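Local coordinates for dipeptide transport protein DPPA (Bacillus subtilis, PDB 1HI9), which is a zinc-dependent D-aminopeptidase that removes N-terminal residues from peptides containing D-amino acids, with its active sites enclosed in the central chamber of a decamer, at residues A[8-13]-A[58-63]. Sequence-based numbering, arbitrary orientation.
With ZN (zinc ion), chain G; ZN (zinc ion), chain F.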
loop_
_atom_site.group_PDB
_atom_site.type_symbol
_atom_site.label_atom_id
_atom_site.label_comp_id
_atom_site.label_asym_id
_atom_site.label_seq_id
_atom_site.Cartn_x
_atom_site.Cartn_y
_atom_site.Cartn_z
ATOM N N ASP A 8 -24.829 -2.639 -23.466
ATOM C CA ASP A 8 -24.356 -1.913 -22.295
ATOM C C ASP A 8 -24.416 -2.908 -21.132
ATOM O O ASP A 8 -24.833 -4.055 -21.318
ATOM C CB ASP A 8 -25.264 -0.712 -22.013
ATOM C CG ASP A 8 -24.522 0.445 -21.377
ATOM O OD1 ASP A 8 -23.345 0.277 -21.006
ATOM O OD2 ASP A 8 -25.119 1.530 -21.245
ATOM N N MET A 9 -24.021 -2.479 -19.936
ATOM C CA MET A 9 -24.023 -3.386 -18.780
ATOM C C MET A 9 -25.011 -3.123 -17.651
ATOM O O MET A 9 -25.567 -4.065 -17.096
ATOM C CB MET A 9 -22.634 -3.429 -18.147
ATOM C CG MET A 9 -21.874 -4.703 -18.405
ATOM S SD MET A 9 -20.411 -4.795 -17.406
ATOM C CE MET A 9 -20.656 -6.332 -16.588
ATOM N N GLU A 10 -25.200 -1.857 -17.286
ATOM C CA GLU A 10 -26.078 -1.516 -16.174
ATOM C C GLU A 10 -27.472 -2.118 -16.257
ATOM O O GLU A 10 -28.082 -2.434 -15.236
ATOM C CB GLU A 10 -26.192 -0.001 -16.019
ATOM C CG GLU A 10 -24.916 0.679 -15.549
ATOM C CD GLU A 10 -23.921 0.916 -16.671
ATOM O OE1 GLU A 10 -24.211 0.521 -17.816
ATOM O OE2 GLU A 10 -22.850 1.505 -16.406
ATOM N N GLY A 11 -27.971 -2.276 -17.473
ATOM C CA GLY A 11 -29.291 -2.834 -17.655
ATOM C C GLY A 11 -29.321 -4.343 -17.786
ATOM O O GLY A 11 -30.390 -4.925 -17.917
ATOM N N ILE A 12 -28.161 -4.993 -17.759
ATOM C CA ILE A 12 -28.126 -6.444 -17.869
ATOM C C ILE A 12 -28.911 -7.040 -16.714
ATOM O O ILE A 12 -28.973 -6.473 -15.612
ATOM C CB ILE A 12 -26.691 -6.979 -17.839
ATOM C CG1 ILE A 12 -25.957 -6.528 -19.095
ATOM C CG2 ILE A 12 -26.694 -8.489 -17.746
ATOM C CD1 ILE A 12 -26.601 -6.978 -20.384
ATOM N N SER A 13 -29.506 -8.196 -16.964
ATOM C CA SER A 13 -30.323 -8.829 -15.944
ATOM C C SER A 13 -29.527 -9.334 -14.752
ATOM O O SER A 13 -28.374 -9.723 -14.892
ATOM C CB SER A 13 -31.126 -9.966 -16.559
ATOM O OG SER A 13 -30.267 -10.878 -17.192
ATOM N N ASP A 58 -19.597 -3.789 -28.055
ATOM C CA ASP A 58 -19.529 -3.670 -26.603
ATOM C C ASP A 58 -19.619 -2.175 -26.356
ATOM O O ASP A 58 -18.738 -1.422 -26.787
ATOM C CB ASP A 58 -18.185 -4.206 -26.098
ATOM C CG ASP A 58 -18.154 -4.391 -24.595
ATOM O OD1 ASP A 58 -18.667 -3.503 -23.877
ATOM O OD2 ASP A 58 -17.599 -5.414 -24.133
ATOM N N SER A 59 -20.668 -1.741 -25.660
ATOM C CA SER A 59 -20.872 -0.308 -25.417
ATOM C C SER A 59 -20.747 0.163 -23.980
ATOM O O SER A 59 -21.296 1.200 -23.628
ATOM C CB SER A 59 -22.246 0.104 -25.947
ATOM O OG SER A 59 -22.396 -0.291 -27.292
ATOM N N HIS A 60 -20.006 -0.566 -23.160
ATOM C CA HIS A 60 -19.876 -0.190 -21.763
ATOM C C HIS A 60 -18.453 0.146 -21.315
ATOM O O HIS A 60 -17.523 -0.620 -21.560
ATOM C CB HIS A 60 -20.430 -1.330 -20.907
ATOM C CG HIS A 60 -20.179 -1.168 -19.440
ATOM N ND1 HIS A 60 -20.762 -0.168 -18.694
ATOM C CD2 HIS A 60 -19.406 -1.875 -18.582
ATOM C CE1 HIS A 60 -20.362 -0.266 -17.439
ATOM N NE2 HIS A 60 -19.539 -1.294 -17.345
ATOM N N SER A 61 -18.296 1.292 -20.659
ATOM C CA SER A 61 -17.000 1.701 -20.122
ATOM C C SER A 61 -15.824 1.515 -21.101
ATOM O O SER A 61 -15.766 2.189 -22.134
ATOM C CB SER A 61 -16.752 0.922 -18.822
ATOM O OG SER A 61 -15.618 1.394 -18.111
ATOM N N LYS A 62 -14.890 0.616 -20.776
ATOM C CA LYS A 62 -13.733 0.364 -21.638
ATOM C C LYS A 62 -14.106 -0.538 -22.797
ATOM O O LYS A 62 -13.268 -0.864 -23.632
ATOM C CB LYS A 62 -12.575 -0.269 -20.852
ATOM C CG LYS A 62 -12.065 0.613 -19.745
ATOM C CD LYS A 62 -11.646 1.968 -20.286
ATOM C CE LYS A 62 -11.604 3.009 -19.169
ATOM N NZ LYS A 62 -11.198 4.352 -19.669
ATOM N N MET A 63 -15.368 -0.950 -22.824
ATOM C CA MET A 63 -15.914 -1.786 -23.890
ATOM C C MET A 63 -15.108 -3.045 -24.209
ATOM O O MET A 63 -15.000 -3.465 -25.362
ATOM C CB MET A 63 -16.104 -0.916 -25.135
ATOM C CG MET A 63 -16.978 0.297 -24.837
ATOM S SD MET A 63 -16.844 1.626 -26.056
ATOM C CE MET A 63 -18.116 2.748 -25.493
HETATM ZN ZN ZN G . -22.626 1.454 -19.183
HETATM ZN ZN ZN F . -24.860 3.325 -20.365
HETATM O O HOH W 1 -22.893 3.888 -19.887
#
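D8, E10 and H60 meet on one zinc ion (chain G), and that shared metal ties the 8-13 loop to the 58-63 loop. D8 OD1 and E10 OE1 each lie 2.3 Å from this zinc, and H60 ND1 reaches it in the plane of its ring from 2.5 Å. The second carboxylate oxygen, D8 OD2, sits 2.0 Å from the other zinc (chain F), so D8 bridges the pair, as does one water; H104 and E133 complete the chain F site. E10 is bent at chi2 (81°), folding its carboxylate back so that OE1 binds closely and E10 OE2 more loosely, 2.8 Å from the same zinc. OE2 also lies beside H60 CE1, the E10 carboxylate and H60 ring planes 77° apart.

The imidazole is also packed on both faces. M9 CB stands over one ring face, 3.6 Å from the H60 centroid, in a CH-pi contact. M9 SD approaches obliquely from the same side as CB, 3.3 Å from H60 CD2. S61 CB covers the opposite face. H60 NE2 is hydrogen-bonded to the backbone oxygen of V21, so the ring is held at both nitrogens. In place of M9, an alanine would keep the CB over the ring but would probably open a gap beside H60 CD2 and NE2, where the sulfur now lies.

Neighbouring parallel strands 2-7 and 53-58 lead at their C-terminal ends into the loops that carry D8, E10 and H60. The result is the buried, carboxylate-bridged dizinc centre of this M55 peptidase, with E10 also touching H115, the assigned nucleophile.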